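Local coordinates for Two-component system sensor histidine kinase (Bacteroides thetaiotaomicron, PDB 3OTT), which is probably a membrane-bound sensor kinase that phosphorylates a histidine in response to saccharides, represented here by its extracellular beta-propeller and beta-sandwich portion, at residues 510-515 / 548-553. Sequence-based numbering, arbitrary orientation.
Sequences ADELTG and QQSISF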
# COMPACT_ATOMS: atom_id res chain seq x y z
N ALA B 510 -18.47 -11.34 -44.86
CA ALA B 510 -18.17 -12.69 -44.41
C ALA B 510 -17.24 -13.41 -45.39
O ALA B 510 -16.66 -14.44 -45.06
CB ALA B 510 -19.50 -13.53 -44.18
N ASP B 511 -17.12 -12.88 -46.59
CA ASP B 511 -16.27 -13.49 -47.59
C ASP B 511 -14.78 -13.40 -47.20
O ASP B 511 -14.03 -14.34 -47.40
CB ASP B 511 -16.59 -12.91 -48.99
CG ASP B 511 -16.34 -11.38 -49.10
OD1 ASP B 511 -16.21 -10.66 -48.05
OD2 ASP B 511 -16.28 -10.89 -50.26
N GLU B 512 -14.38 -12.29 -46.58
CA GLU B 512 -13.03 -12.08 -46.14
C GLU B 512 -12.86 -12.23 -44.62
O GLU B 512 -11.89 -12.85 -44.16
CB GLU B 512 -12.59 -10.66 -46.58
CG GLU B 512 -11.11 -10.39 -46.41
CD GLU B 512 -10.59 -9.15 -47.18
OE1 GLU B 512 -11.32 -8.59 -48.05
OE2 GLU B 512 -9.43 -8.76 -46.89
N LEU B 513 -13.78 -11.68 -43.83
CA LEU B 513 -13.62 -11.73 -42.39
C LEU B 513 -14.01 -13.08 -41.79
O LEU B 513 -15.06 -13.21 -41.18
CB LEU B 513 -14.41 -10.61 -41.77
CG LEU B 513 -13.97 -9.17 -42.00
CD1 LEU B 513 -15.09 -8.29 -41.40
CD2 LEU B 513 -12.68 -8.87 -41.33
N THR B 514 -13.17 -14.09 -41.94
CA THR B 514 -13.59 -15.47 -41.72
C THR B 514 -12.32 -16.31 -41.47
O THR B 514 -11.24 -15.93 -41.94
CB THR B 514 -14.36 -15.99 -42.96
OG1 THR B 514 -14.91 -17.28 -42.72
CG2 THR B 514 -13.48 -16.12 -44.13
N GLY B 515 -12.46 -17.42 -40.73
CA GLY B 515 -11.33 -18.29 -40.35
C GLY B 515 -10.31 -17.48 -39.57
O GLY B 515 -10.63 -16.88 -38.53
N GLN B 548 -14.77 -1.42 -49.00
CA GLN B 548 -13.94 -2.00 -48.00
C GLN B 548 -12.51 -2.12 -48.51
O GLN B 548 -12.27 -2.54 -49.63
CB GLN B 548 -14.57 -3.37 -47.74
CG GLN B 548 -13.86 -4.25 -46.88
CD GLN B 548 -12.96 -5.12 -47.65
OE1 GLN B 548 -11.74 -4.91 -47.65
NE2 GLN B 548 -13.52 -6.12 -48.33
N GLN B 549 -11.55 -1.74 -47.67
CA GLN B 549 -10.12 -1.93 -47.94
C GLN B 549 -9.46 -2.54 -46.68
O GLN B 549 -9.88 -2.31 -45.55
CB GLN B 549 -9.44 -0.59 -48.32
CG GLN B 549 -8.67 -0.60 -49.64
CD GLN B 549 -7.76 0.65 -49.82
OE1 GLN B 549 -8.12 1.57 -50.56
NE2 GLN B 549 -6.59 0.67 -49.15
N SER B 550 -8.42 -3.30 -46.89
CA SER B 550 -7.91 -4.11 -45.84
C SER B 550 -6.40 -4.13 -45.91
O SER B 550 -5.84 -4.07 -46.99
CB SER B 550 -8.48 -5.52 -46.04
OG SER B 550 -8.21 -6.23 -44.88
N ILE B 551 -5.74 -4.18 -44.76
CA ILE B 551 -4.27 -4.29 -44.72
C ILE B 551 -3.88 -5.29 -43.66
O ILE B 551 -4.64 -5.60 -42.76
CB ILE B 551 -3.57 -2.96 -44.33
CG1 ILE B 551 -4.22 -2.36 -43.09
CG2 ILE B 551 -3.54 -1.98 -45.51
CD1 ILE B 551 -3.28 -1.62 -42.23
N SER B 552 -2.66 -5.80 -43.76
CA SER B 552 -2.13 -6.62 -42.69
C SER B 552 -0.87 -5.94 -42.26
O SER B 552 -0.21 -5.28 -43.04
CB SER B 552 -1.86 -8.05 -43.16
OG SER B 552 -0.75 -8.06 -44.02
N PHE B 553 -0.53 -6.07 -41.00
CA PHE B 553 0.60 -5.33 -40.54
C PHE B 553 1.43 -6.20 -39.64
O PHE B 553 0.91 -6.98 -38.84
CB PHE B 553 0.17 -4.03 -39.85
CG PHE B 553 -0.79 -4.23 -38.73
CD1 PHE B 553 -0.37 -4.76 -37.50
CD2 PHE B 553 -2.12 -3.91 -38.90
CE1 PHE B 553 -1.25 -4.98 -36.47
CE2 PHE B 553 -3.02 -4.11 -37.85
CZ PHE B 553 -2.58 -4.65 -36.63
O HOH W 1 -15.78 -7.96 -49.05
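Glu512 reaches from its loop to strand 547-552, where its carboxylate meets Gln548 and Ser550. From CB the chain runs nearly straight: CG stands anti to the backbone N (chi1 -169°) and CD continues the line, so that CB and CG merely span the gap and the two oxygens do the touching. OE1 takes a weak hydrogen bond from Gln548 NE2 at 3.3 Å, bent to 128° at the hydrogen, with carboxylate and amide planes 81° apart. OE2 rests against Ser550 CB and lies 3.5 Å from Ser550 OG, at best a weak hydrogen bond, the one hydroxyl proton also having the Val538 carbonyl within reach; Lys517 makes a long, weak ion pair with the same oxygen. A water extends the bridge, accepting weakly from Gln548 NE2 and donating at 2.9 Å to Asp511 OD1, which also takes a weak bond from Glu512 N. With an alanine here instead of Glu512, Gln548 NE2 would probably lose its direct carboxylate partner and Lys517 this charge. These surface polar contacts join the loop leaving the fourth strand (504-508) of one four-stranded antiparallel blade to the fourth, outer-edge strand of the next, an inter-blade contact of a beta-propeller.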